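Beta-galactosidase (PDB 4MAD) probably hydrolyses terminal non-reducing beta-D-galactose residues from beta-D-galactosides, as a family 35 glycoside hydrolase. Local coordinates at residues 22-27 / 240-245; 41-46 / 286-291; 371-376 / 500-505; 410-415 / 438-443. One frame throughout, in Å; residues are numbered along the deposited sequence.

Contact 1. Residues 22-27 / 240-245; sequences DSFLLD and NAPLMC
Asp22 meets Pro242 through its backbone: the carbonyl O of Asp22 lies 3.8 Å from Pro242 CA, a plain van der Waals approach. At Ser23 the chain passes beside the proline ring, with Ser23 C 4.0 Å from Pro242 CG, while the hydroxyl turns to the chain just ahead and donates to Phe24 O from above the carbonyl plane. Phe24 carries the contact. Its CG stands anti to the carbonyl carbon (chi1 -69°), which swings the ring over to Pro242, and Pro242 CG sits 4.0 Å from the ring centroid, only 5° off the normal: a CH-pi contact squarely over one face, for which proline offers a compact apolar ring. The fold here is a (beta/alpha)8 barrel, and the small antiparallel sheet holding strand 24-26 packs where barrel strand 244-249 begins. At the start of that strand, Met244 reaches the ring with an extended chain; its SD is 4.1 Å from Phe24 CZ and approaches obliquely, a Met-aromatic contact. With an alanine in place of Phe24, Pro242 would probably lose the face it lies on and the Met244 sulfur its aromatic partner. Leu18, Ile31 and Leu33 also touch Phe24, consistent with a large apolar ring at this buried position.

Contact 2. Residues 41-46 / 286-291; sequences FRTVPE and MAHGGT
The loops that follow the first and last strands of the (beta/alpha)8 barrel, 34-38 and 281-284, meet here on the side of the barrel where the active site lies. Their backbones join through Thr291 N, which donates to Arg42 O over 3.0 Å. Two waters extend the junction: one donates to Phe41 O and Thr291 O, the other to Arg42 O and Thr291 OG1, a hydroxyl also hydrogen-bonded to Glu321. Arg42 O thus accepts from both an amide and a water. The side chain of Arg42, extended from CG to NE, lays its methylenes along the opposing backbone, with CG 3.4 Å from Thr291 O and CB 3.5 Å from Gly289 O; its guanidinium goes on to Asn292 and Ala111 O and makes a cation-pi contact with Tyr313. Gly290 suits its place: its phi is positive (73°) and a beta carbon would collide with Arg42 O. With CG anti to its backbone N (chi1 178°), His288 presents the edge of its ring to Thr43, and NE2 and OG1 share a hydrogen bond of 2.9 Å in the ring plane. A leucine in place of His288 would probably leave the buried Thr43 hydroxyl without this partner. Helix 48-58 flanks the pair, with Arg51 touching both Thr43 and His288, while strand 34-38 bonds through Ala37 to the backbone of His288.

Contact 3. Residues 371-376 / 500-505; sequences LHRIST and SLEFTA
Arg373 turns its CG anti to the carbonyl carbon (chi1 -70°) and then runs extended to NE, a shape that lays the chain along residues 500-502. Its CG and CD each pass 3.8 Å from Ser500 O, and the guanidinium arrives with one face over Glu502 CB, which stands 3.8 Å from NH1 and off toward the rim of the group. Glu502 bends at chi2 (-77°) and leads its carboxylate away, so that the two charged groups do not pair: NH1 of Arg373 and OE1 of Glu502 remain 6.5 Å apart. Next along the weakly bonded helix 371-374, Ile374 points CG2 at Leu501, whose CD2 lies 3.7 Å away; these branched aliphatic chains suit the inner side of the contact, where Phe515 of strand 514-522 touches both. Polar links run through water. One molecule donates to Arg373 O and accepts from Ser500 N, the latter at 2.9 Å. Another, in the plane of the guanidinium at its edge, accepts from Arg373 NH1 at 2.8 Å and from Glu502 N. The contact joins the helix to the loop between strands 488-493 and 514-522, where two beta domains adjoin. Its chemistry is that of a hydrated surface seam: water bridges from backbone and guanidinium and arginine methylenes outside, a small apolar patch inside, and opposite charges that may attract each other weakly at most.

Contact 4. Residues 410-415 / 438-443; sequences ALTVQD and CSRLVV
Leu411 and Leu441 form the hydrogen-bonded pair at the middle of an antiparallel ladder between strands 409-417 and 440-445. Leu411 N donates to Leu441 O at 2.8 Å, and Leu441 N returns a bond to Leu411 O at 3.0 Å. One step on, Val413 N reaches Ser439 O, again at 3.0 Å, carrying the ladder to the residue before strand 440-443. CA-H...O contacts fill the intervals: Arg440 CA lies 3.2 Å from Leu411 O, and Thr412 CA approaches Ser439 O.

Side chains sort by face. Ala410, Thr412, Arg440 and Val442 share one side, and in the non-hydrogen-bonded pair of Thr412 with Arg440 the hydroxyl OG1 sits 3.2 Å from Arg440 CG. That hydroxyl stands anti to the carbonyl carbon (chi1 -59°), which turns it to the arginine chain. CD of Arg440 passes 4.1 Å from Ala410 CB, and beyond it the chain bends (chi3 -54°); the short alanine lets the long aliphatic stem lie across the strand.

On the other side Leu411 and Leu441 add apolar bulk, with Leu411 CB 4.4 Å from Val443 CG1. Val429 and Val432 of strand 427-433 touch Leu441, and Leu480 touches Leu411, so this face packs into the interior of the all-beta domain.

The pairing is therefore amphipathic: backbone bonds set the register, Leu411 and Leu441 turn to the apolar interior, and Thr412 and Arg440 lie on the more exposed face, consistent with solvent there.

Overall arrangement
Contacts 1 and 2 belong to the family 35 barrel, and their segments alternate along the chain, yet their centres are about 28 Å apart, consistent with their lying toward opposite ends of the barrel strands. Contact 2 is on the catalytic side: the Arg42 side chain lies about 10 Å from that of Glu247, the predicted nucleophile. The side chain of Met244 in contact 1 is about 9 Å from that of the same glutamate. Contacts 3 and 4 belong to the beta domains, their centres about 29 Å apart, with contact 4 falling between the segments of contact 3 in sequence. Residues of contact 3 line a bound 2-(2-methoxyethoxy)ethanol, probably from the crystallisation liquor, about 58 Å from contact 1 between contact centres.

Contact 1. Residues 22-27 / 240-245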
loop_
_atom_site.group_PDB
_atom_site.type_symbol
_atom_site.label_atom_id
_atom_site.label_comp_id
_atom_site.label_asym_id
_atom_site.label_seq_id
_atom_site.Cartn_x
_atom_site.Cartn_y
_atom_site.Cartn_z
ATOM N N ASP A 22 7.141 -21.339 -28.493
ATOM C CA ASP A 22 7.614 -22.358 -27.602
ATOM C C ASP A 22 8.219 -21.503 -26.508
ATOM O O ASP A 22 8.311 -21.893 -25.368
ATOM C CB ASP A 22 8.739 -23.112 -28.265
ATOM C CG ASP A 22 8.659 -24.551 -28.019
ATOM O OD1 ASP A 22 7.986 -25.233 -28.793
ATOM O OD2 ASP A 22 9.264 -25.014 -27.043
ATOM N N SER A 23 8.696 -20.357 -26.931
ATOM C CA SER A 23 9.457 -19.494 -26.097
ATOM C C SER A 23 9.118 -18.051 -26.413
ATOM O O SER A 23 8.565 -17.810 -27.428
ATOM C CB SER A 23 10.909 -19.809 -26.333
ATOM O OG SER A 23 11.493 -18.815 -27.069
ATOM N N PHE A 24 9.422 -17.111 -25.527
ATOM C CA PHE A 24 9.137 -15.717 -25.806
ATOM C C PHE A 24 9.998 -15.277 -26.967
ATOM O O PHE A 24 11.084 -15.705 -27.090
ATOM C CB PHE A 24 9.417 -14.809 -24.607
ATOM C CG PHE A 24 8.468 -14.993 -23.462
ATOM C CD1 PHE A 24 7.182 -14.614 -23.555
ATOM C CD2 PHE A 24 8.871 -15.546 -22.305
ATOM C CE1 PHE A 24 6.312 -14.778 -22.528
ATOM C CE2 PHE A 24 7.991 -15.718 -21.286
ATOM C CZ PHE A 24 6.718 -15.310 -21.416
ATOM N N LEU A 25 9.458 -14.392 -27.771
ATOM C CA LEU A 25 10.165 -13.761 -28.839
ATOM C C LEU A 25 9.954 -12.288 -28.811
ATOM O O LEU A 25 8.859 -11.826 -28.719
ATOM C CB LEU A 25 9.671 -14.253 -30.193
ATOM C CG LEU A 25 9.438 -15.724 -30.316
ATOM C CD1 LEU A 25 8.447 -16.133 -31.336
ATOM C CD2 LEU A 25 10.681 -16.425 -30.430
ATOM N N LEU A 26 11.064 -11.593 -28.944
ATOM C CA LEU A 26 11.110 -10.179 -29.167
ATOM C C LEU A 26 12.142 -9.752 -30.225
ATOM O O LEU A 26 13.282 -10.105 -30.148
ATOM C CB LEU A 26 11.457 -9.507 -27.881
ATOM C CG LEU A 26 11.383 -8.018 -27.817
ATOM C CD1 LEU A 26 10.040 -7.532 -27.916
ATOM C CD2 LEU A 26 11.961 -7.515 -26.615
ATOM N N ASP A 27 11.744 -8.911 -31.146
ATOM C CA ASP A 27 12.716 -8.327 -32.050
ATOM C C ASP A 27 13.514 -9.404 -32.769
ATOM O O ASP A 27 14.728 -9.296 -32.886
ATOM C CB ASP A 27 13.712 -7.463 -31.293
ATOM C CG ASP A 27 13.183 -6.099 -30.958
ATOM O OD1 ASP A 27 12.187 -5.686 -31.556
ATOM O OD2 ASP A 27 13.743 -5.471 -30.056
ATOM N N ASN A 240 2.044 -25.994 -23.789
ATOM C CA ASN A 240 3.139 -25.655 -24.693
ATOM C C ASN A 240 3.850 -24.303 -24.566
ATOM O O ASN A 240 4.976 -24.160 -24.922
ATOM C CB ASN A 240 2.671 -25.820 -26.119
ATOM C CG ASN A 240 2.157 -27.188 -26.391
ATOM O OD1 ASN A 240 2.747 -28.140 -26.012
ATOM N ND2 ASN A 240 1.023 -27.272 -27.006
ATOM N N ALA A 241 3.140 -23.338 -24.018
ATOM C CA ALA A 241 3.574 -21.986 -23.921
ATOM C C ALA A 241 4.715 -21.824 -22.924
ATOM O O ALA A 241 4.920 -22.668 -22.120
ATOM C CB ALA A 241 2.464 -21.124 -23.592
ATOM N N PRO A 242 5.456 -20.737 -23.044
ATOM C CA PRO A 242 6.645 -20.545 -22.232
ATOM C C PRO A 242 6.254 -20.444 -20.794
ATOM O O PRO A 242 5.168 -20.046 -20.526
ATOM C CB PRO A 242 7.185 -19.205 -22.696
ATOM C CG PRO A 242 6.326 -18.730 -23.672
ATOM C CD PRO A 242 5.401 -19.748 -24.114
ATOM N N LEU A 243 7.147 -20.792 -19.902
ATOM C CA LEU A 243 6.852 -20.780 -18.481
ATOM C C LEU A 243 7.309 -19.489 -17.826
ATOM O O LEU A 243 8.427 -19.165 -17.937
ATOM C CB LEU A 243 7.569 -21.924 -17.815
ATOM C CG LEU A 243 7.367 -23.339 -18.323
ATOM C CD1 LEU A 243 8.294 -24.330 -17.636
ATOM C CD2 LEU A 243 5.933 -23.724 -18.115
ATOM N N MET A 244 6.428 -18.762 -17.156
ATOM C CA MET A 244 6.837 -17.578 -16.433
ATOM C C MET A 244 6.293 -17.497 -14.998
ATOM O O MET A 244 5.163 -17.664 -14.788
ATOM C CB MET A 244 6.459 -16.309 -17.159
ATOM C CG MET A 244 7.069 -15.122 -16.521
ATOM S SD MET A 244 7.047 -13.754 -17.617
ATOM C CE MET A 244 7.993 -12.612 -16.765
ATOM N N CYS A 245 7.146 -17.188 -14.050
ATOM C CA CYS A 245 6.728 -16.883 -12.706
ATOM C C CYS A 245 6.549 -15.390 -12.621
ATOM O O CYS A 245 7.473 -14.689 -12.566
ATOM C CB CYS A 245 7.801 -17.296 -11.732
ATOM S SG CYS A 245 7.419 -16.882 -10.039
#

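Contact 2. Residues 41-46 / 286-291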
loop_
_atom_site.group_PDB
_atom_site.type_symbol
_atom_site.label_atom_id
_atom_site.label_comp_id
_atom_site.label_asym_id
_atom_site.label_seq_id
_atom_site.Cartn_x
_atom_site.Cartn_y
_atom_site.Cartn_z
ATOM N N PHE A 41 4.731 4.066 -7.049
ATOM C CA PHE A 41 3.983 4.749 -5.996
ATOM C C PHE A 41 4.577 4.514 -4.647
ATOM O O PHE A 41 4.100 5.018 -3.681
ATOM C CB PHE A 41 2.518 4.419 -6.028
ATOM C CG PHE A 41 2.189 2.958 -6.205
ATOM C CD1 PHE A 41 2.024 2.152 -5.115
ATOM C CD2 PHE A 41 2.033 2.399 -7.449
ATOM C CE1 PHE A 41 1.658 0.888 -5.276
ATOM C CE2 PHE A 41 1.701 1.122 -7.581
ATOM C CZ PHE A 41 1.523 0.370 -6.495
ATOM N N ARG A 42 5.640 3.747 -4.636
ATOM C CA ARG A 42 6.304 3.387 -3.407
ATOM C C ARG A 42 7.718 3.982 -3.194
ATOM O O ARG A 42 8.322 3.707 -2.234
ATOM C CB ARG A 42 6.293 1.889 -3.240
ATOM C CG ARG A 42 4.966 1.382 -2.763
ATOM C CD ARG A 42 4.852 -0.119 -2.726
ATOM N NE ARG A 42 3.898 -0.598 -1.758
ATOM C CZ ARG A 42 3.012 -1.566 -1.948
ATOM N NH1 ARG A 42 2.973 -2.203 -3.085
ATOM N NH2 ARG A 42 2.215 -1.919 -0.961
ATOM N N THR A 43 8.194 4.797 -4.133
ATOM C CA THR A 43 9.461 5.489 -3.994
ATOM C C THR A 43 9.295 6.936 -4.468
ATOM O O THR A 43 8.635 7.156 -5.386
ATOM C CB THR A 43 10.548 4.749 -4.767
ATOM O OG1 THR A 43 10.769 3.492 -4.149
ATOM C CG2 THR A 43 11.804 5.562 -4.829
ATOM N N VAL A 44 9.902 7.889 -3.812
ATOM C CA VAL A 44 9.742 9.274 -4.268
ATOM C C VAL A 44 10.347 9.432 -5.662
ATOM O O VAL A 44 11.328 8.825 -5.945
ATOM C CB VAL A 44 10.420 10.313 -3.324
ATOM C CG1 VAL A 44 9.680 10.402 -2.026
ATOM C CG2 VAL A 44 11.869 9.968 -3.115
ATOM N N PRO A 45 9.794 10.302 -6.498
ATOM C CA PRO A 45 10.214 10.375 -7.893
ATOM C C PRO A 45 11.672 10.743 -8.119
ATOM O O PRO A 45 12.281 10.302 -9.043
ATOM C CB PRO A 45 9.295 11.429 -8.494
ATOM C CG PRO A 45 8.489 11.898 -7.472
ATOM C CD PRO A 45 8.589 11.081 -6.281
ATOM N N GLU A 46 12.234 11.495 -7.207
ATOM C CA GLU A 46 13.610 11.941 -7.311
ATOM C C GLU A 46 14.549 10.741 -7.394
ATOM O O GLU A 46 15.587 10.827 -7.949
ATOM C CB GLU A 46 13.949 12.809 -6.118
ATOM C CG GLU A 46 13.265 14.124 -6.186
ATOM C CD GLU A 46 11.864 14.145 -5.628
ATOM O OE1 GLU A 46 11.440 13.194 -5.026
ATOM O OE2 GLU A 46 11.242 15.182 -5.760
ATOM N N MET A 286 9.448 -8.520 -4.214
ATOM C CA MET A 286 9.690 -7.264 -4.904
ATOM C C MET A 286 11.192 -7.096 -5.172
ATOM O O MET A 286 11.982 -7.499 -4.388
ATOM C CB MET A 286 9.271 -6.109 -4.034
ATOM C CG MET A 286 7.848 -5.988 -3.758
ATOM S SD MET A 286 6.855 -5.539 -5.083
ATOM C CE MET A 286 7.474 -3.946 -5.404
ATOM N N ALA A 287 11.563 -6.551 -6.310
ATOM C CA ALA A 287 12.955 -6.247 -6.512
ATOM C C ALA A 287 13.407 -5.071 -5.694
ATOM O O ALA A 287 14.349 -5.126 -5.036
ATOM C CB ALA A 287 13.266 -5.987 -7.950
ATOM N N HIS A 288 12.680 -3.987 -5.835
ATOM C CA HIS A 288 12.669 -2.889 -4.916
ATOM C C HIS A 288 11.246 -2.645 -4.374
ATOM O O HIS A 288 10.364 -2.425 -5.101
ATOM C CB HIS A 288 13.170 -1.637 -5.604
ATOM C CG HIS A 288 13.150 -0.436 -4.724
ATOM N ND1 HIS A 288 13.924 -0.345 -3.599
ATOM C CD2 HIS A 288 12.388 0.678 -4.750
ATOM C CE1 HIS A 288 13.662 0.790 -2.996
ATOM N NE2 HIS A 288 12.771 1.446 -3.699
ATOM N N GLY A 289 11.098 -2.742 -3.064
ATOM C CA GLY A 289 9.839 -2.543 -2.405
ATOM C C GLY A 289 9.425 -1.166 -1.932
ATOM O O GLY A 289 8.372 -0.705 -2.156
ATOM N N GLY A 290 10.366 -0.510 -1.288
ATOM C CA GLY A 290 10.156 0.851 -0.863
ATOM C C GLY A 290 9.224 0.984 0.302
ATOM O O GLY A 290 9.370 0.231 1.189
ATOM N N THR A 291 8.299 1.951 0.259
ATOM C CA THR A 291 7.515 2.367 1.389
ATOM C C THR A 291 6.029 2.587 1.100
ATOM O O THR A 291 5.724 3.122 0.091
ATOM C CB THR A 291 8.106 3.675 1.994
ATOM O OG1 THR A 291 9.544 3.611 1.973
ATOM C CG2 THR A 291 7.547 3.894 3.371
HETATM O O HOH W 1 3.777 4.762 -0.867
HETATM O O HOH W 2 10.490 4.496 -0.583
#

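Contact 3. Residues 371-376 / 500-505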
loop_
_atom_site.group_PDB
_atom_site.type_symbol
_atom_site.label_atom_id
_atom_site.label_comp_id
_atom_site.label_asym_id
_atom_site.label_seq_id
_atom_site.Cartn_x
_atom_site.Cartn_y
_atom_site.Cartn_z
ATOM N N LEU A 371 -10.417 20.530 16.387
ATOM C CA LEU A 371 -11.232 19.949 15.354
ATOM C C LEU A 371 -11.559 20.853 14.147
ATOM O O LEU A 371 -11.396 20.456 13.045
ATOM C CB LEU A 371 -12.486 19.331 15.966
ATOM C CG LEU A 371 -12.192 18.180 16.919
ATOM C CD1 LEU A 371 -13.372 17.726 17.661
ATOM C CD2 LEU A 371 -11.546 17.019 16.263
ATOM N N HIS A 372 -11.963 22.070 14.363
ATOM C CA HIS A 372 -12.261 22.935 13.258
ATOM C C HIS A 372 -11.040 23.480 12.526
ATOM O O HIS A 372 -11.136 24.144 11.539
ATOM C CB HIS A 372 -13.106 24.081 13.690
ATOM C CG HIS A 372 -14.550 23.758 13.792
ATOM N ND1 HIS A 372 -15.044 22.807 14.649
ATOM C CD2 HIS A 372 -15.616 24.309 13.186
ATOM C CE1 HIS A 372 -16.356 22.772 14.547
ATOM N NE2 HIS A 372 -16.727 23.697 13.694
ATOM N N ARG A 373 -9.910 23.317 13.153
ATOM C CA ARG A 373 -8.630 23.666 12.566
ATOM C C ARG A 373 -8.217 22.707 11.445
ATOM O O ARG A 373 -7.495 23.034 10.540
ATOM C CB ARG A 373 -7.539 23.790 13.613
ATOM C CG ARG A 373 -7.680 25.000 14.512
ATOM C CD ARG A 373 -6.681 25.035 15.670
ATOM N NE ARG A 373 -6.923 26.123 16.574
ATOM C CZ ARG A 373 -6.351 26.302 17.734
ATOM N NH1 ARG A 373 -5.498 25.449 18.187
ATOM N NH2 ARG A 373 -6.657 27.336 18.454
ATOM N N ILE A 374 -8.653 21.479 11.591
ATOM C CA ILE A 374 -8.307 20.477 10.620
ATOM C C ILE A 374 -9.490 19.639 10.105
ATOM O O ILE A 374 -9.285 18.609 9.581
ATOM C CB ILE A 374 -7.191 19.596 11.138
ATOM C CG1 ILE A 374 -7.569 19.056 12.495
ATOM C CG2 ILE A 374 -5.958 20.406 11.267
ATOM C CD1 ILE A 374 -6.734 17.982 12.966
ATOM N N SER A 375 -10.708 20.101 10.287
ATOM C CA SER A 375 -11.844 19.399 9.795
ATOM C C SER A 375 -13.025 20.329 9.636
ATOM O O SER A 375 -12.974 21.455 10.019
ATOM C CB SER A 375 -12.233 18.234 10.739
ATOM O OG SER A 375 -13.193 17.376 10.201
ATOM N N THR A 376 -14.080 19.810 9.046
ATOM C CA THR A 376 -15.338 20.498 8.890
ATOM C C THR A 376 -16.413 19.521 9.351
ATOM O O THR A 376 -16.457 18.455 8.895
ATOM C CB THR A 376 -15.541 20.891 7.456
ATOM O OG1 THR A 376 -14.412 21.619 7.028
ATOM C CG2 THR A 376 -16.736 21.745 7.313
ATOM N N SER A 500 -3.386 24.896 9.515
ATOM C CA SER A 500 -4.157 25.738 10.409
ATOM C C SER A 500 -4.036 25.414 11.903
ATOM O O SER A 500 -4.493 26.122 12.724
ATOM C CB SER A 500 -5.616 25.814 9.973
ATOM O OG SER A 500 -5.742 26.383 8.713
ATOM N N LEU A 501 -3.340 24.349 12.214
ATOM C CA LEU A 501 -3.109 23.995 13.565
ATOM C C LEU A 501 -2.341 25.110 14.241
ATOM O O LEU A 501 -1.554 25.738 13.614
ATOM C CB LEU A 501 -2.275 22.736 13.596
ATOM C CG LEU A 501 -2.943 21.382 13.410
ATOM C CD1 LEU A 501 -1.953 20.312 13.440
ATOM C CD2 LEU A 501 -4.014 21.124 14.385
ATOM N N GLU A 502 -2.607 25.313 15.514
ATOM C CA GLU A 502 -1.844 26.191 16.383
ATOM C C GLU A 502 -1.487 25.413 17.628
ATOM O O GLU A 502 -2.172 24.506 17.981
ATOM C CB GLU A 502 -2.619 27.450 16.758
ATOM C CG GLU A 502 -3.079 28.291 15.591
ATOM C CD GLU A 502 -1.966 29.136 14.953
ATOM O OE1 GLU A 502 -0.925 29.211 15.542
ATOM O OE2 GLU A 502 -2.169 29.751 13.903
ATOM N N PHE A 503 -0.430 25.822 18.289
ATOM C CA PHE A 503 0.177 25.059 19.343
ATOM C C PHE A 503 0.510 25.917 20.549
ATOM O O PHE A 503 0.857 27.024 20.395
ATOM C CB PHE A 503 1.508 24.465 18.854
ATOM C CG PHE A 503 1.396 23.534 17.699
ATOM C CD1 PHE A 503 1.384 22.192 17.884
ATOM C CD2 PHE A 503 1.333 24.003 16.442
ATOM C CE1 PHE A 503 1.267 21.356 16.833
ATOM C CE2 PHE A 503 1.246 23.126 15.375
ATOM C CZ PHE A 503 1.212 21.823 15.585
ATOM N N THR A 504 0.498 25.327 21.731
ATOM C CA THR A 504 1.051 25.892 22.972
ATOM C C THR A 504 2.047 24.921 23.594
ATOM O O THR A 504 2.184 23.841 23.161
ATOM C CB THR A 504 0.083 26.058 24.146
ATOM O OG1 THR A 504 -1.239 25.842 23.767
ATOM C CG2 THR A 504 0.279 27.370 24.784
ATOM N N ALA A 505 2.696 25.360 24.665
ATOM C CA ALA A 505 3.642 24.579 25.454
ATOM C C ALA A 505 2.917 23.993 26.634
ATOM O O ALA A 505 3.519 23.594 27.607
ATOM C CB ALA A 505 4.691 25.433 26.000
HETATM O O HOH W 3 -5.238 22.789 8.811
HETATM O O HOH W 4 -4.236 23.216 16.952
#

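Contact 4. Residues 410-415 / 438-443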
loop_
_atom_site.group_PDB
_atom_site.type_symbol
_atom_site.label_atom_id
_atom_site.label_comp_id
_atom_site.label_asym_id
_atom_site.label_seq_id
_atom_site.Cartn_x
_atom_site.Cartn_y
_atom_site.Cartn_z
ATOM N N ALA A 410 -22.955 -1.018 29.043
ATOM C CA ALA A 410 -22.017 -1.557 28.124
ATOM C C ALA A 410 -22.160 -0.809 26.829
ATOM O O ALA A 410 -23.211 -0.781 26.256
ATOM C CB ALA A 410 -22.264 -2.963 27.893
ATOM N N LEU A 411 -21.077 -0.200 26.408
ATOM C CA LEU A 411 -21.052 0.498 25.151
ATOM C C LEU A 411 -20.544 -0.440 24.093
ATOM O O LEU A 411 -19.527 -1.012 24.251
ATOM C CB LEU A 411 -20.107 1.663 25.209
ATOM C CG LEU A 411 -20.184 2.605 24.020
ATOM C CD1 LEU A 411 -20.237 3.965 24.509
ATOM C CD2 LEU A 411 -19.025 2.470 23.183
ATOM N N THR A 412 -21.274 -0.610 23.028
ATOM C CA THR A 412 -20.806 -1.440 21.946
ATOM C C THR A 412 -20.729 -0.638 20.666
ATOM O O THR A 412 -21.634 0.068 20.342
ATOM C CB THR A 412 -21.719 -2.656 21.728
ATOM O OG1 THR A 412 -21.768 -3.424 22.924
ATOM C CG2 THR A 412 -21.217 -3.506 20.581
ATOM N N VAL A 413 -19.613 -0.777 19.991
ATOM C CA VAL A 413 -19.458 -0.198 18.687
ATOM C C VAL A 413 -19.639 -1.282 17.633
ATOM O O VAL A 413 -18.899 -2.211 17.590
ATOM C CB VAL A 413 -18.095 0.435 18.477
ATOM C CG1 VAL A 413 -18.042 1.081 17.186
ATOM C CG2 VAL A 413 -17.785 1.418 19.519
ATOM N N GLN A 414 -20.639 -1.085 16.805
ATOM C CA GLN A 414 -21.066 -2.054 15.850
ATOM C C GLN A 414 -20.949 -1.563 14.421
ATOM O O GLN A 414 -21.830 -0.907 13.962
ATOM C CB GLN A 414 -22.550 -2.384 16.122
ATOM C CG GLN A 414 -23.183 -3.400 15.266
ATOM C CD GLN A 414 -24.613 -3.736 15.717
ATOM O OE1 GLN A 414 -24.866 -3.775 16.850
ATOM N NE2 GLN A 414 -25.479 -3.993 14.808
ATOM N N ASP A 415 -19.919 -1.973 13.706
ATOM C CA ASP A 415 -18.697 -2.550 14.203
ATOM C C ASP A 415 -17.543 -1.531 14.075
ATOM O O ASP A 415 -17.649 -0.596 13.376
ATOM C CB ASP A 415 -18.307 -3.744 13.358
ATOM C CG ASP A 415 -19.142 -4.985 13.623
ATOM O OD1 ASP A 415 -19.606 -5.187 14.718
ATOM O OD2 ASP A 415 -19.306 -5.788 12.727
ATOM N N CYS A 438 -13.531 -7.210 21.584
ATOM C CA CYS A 438 -12.877 -6.014 21.947
ATOM C C CYS A 438 -13.658 -4.793 21.538
ATOM O O CYS A 438 -13.080 -3.736 21.476
ATOM C CB CYS A 438 -11.480 -6.015 21.358
ATOM S SG CYS A 438 -10.332 -6.880 22.396
ATOM N N SER A 439 -14.952 -4.991 21.220
ATOM C CA SER A 439 -15.851 -3.972 20.652
ATOM C C SER A 439 -16.797 -3.370 21.648
ATOM O O SER A 439 -17.638 -2.602 21.299
ATOM C CB SER A 439 -16.594 -4.511 19.451
ATOM O OG SER A 439 -15.628 -4.629 18.427
ATOM N N ARG A 440 -16.587 -3.745 22.891
ATOM C CA ARG A 440 -17.390 -3.362 24.021
ATOM C C ARG A 440 -16.537 -2.697 25.109
ATOM O O ARG A 440 -15.483 -3.161 25.399
ATOM C CB ARG A 440 -18.006 -4.603 24.644
ATOM C CG ARG A 440 -19.432 -4.517 24.861
ATOM C CD ARG A 440 -19.902 -5.559 25.848
ATOM N NE ARG A 440 -19.462 -6.850 25.414
ATOM C CZ ARG A 440 -19.512 -7.963 26.115
ATOM N NH1 ARG A 440 -20.018 -7.992 27.331
ATOM N NH2 ARG A 440 -19.052 -9.056 25.575
ATOM N N LEU A 441 -17.044 -1.639 25.718
ATOM C CA LEU A 441 -16.460 -1.077 26.936
ATOM C C LEU A 441 -17.520 -0.826 27.976
ATOM O O LEU A 441 -18.609 -0.578 27.630
ATOM C CB LEU A 441 -15.868 0.279 26.662
ATOM C CG LEU A 441 -14.571 0.373 25.926
ATOM C CD1 LEU A 441 -14.232 1.765 25.667
ATOM C CD2 LEU A 441 -13.498 -0.300 26.670
ATOM N N VAL A 442 -17.161 -0.785 29.234
ATOM C CA VAL A 442 -18.110 -0.390 30.261
ATOM C C VAL A 442 -17.973 1.090 30.556
ATOM O O VAL A 442 -16.945 1.559 30.845
ATOM C CB VAL A 442 -17.923 -1.200 31.551
ATOM C CG1 VAL A 442 -18.781 -0.734 32.625
ATOM C CG2 VAL A 442 -18.097 -2.631 31.302
ATOM N N VAL A 443 -19.052 1.830 30.455
ATOM C CA VAL A 443 -19.049 3.225 30.815
ATOM C C VAL A 443 -20.002 3.488 31.948
ATOM O O VAL A 443 -20.879 2.719 32.169
ATOM C CB VAL A 443 -19.431 4.085 29.683
ATOM C CG1 VAL A 443 -18.458 3.904 28.574
ATOM C CG2 VAL A 443 -20.776 3.768 29.253
#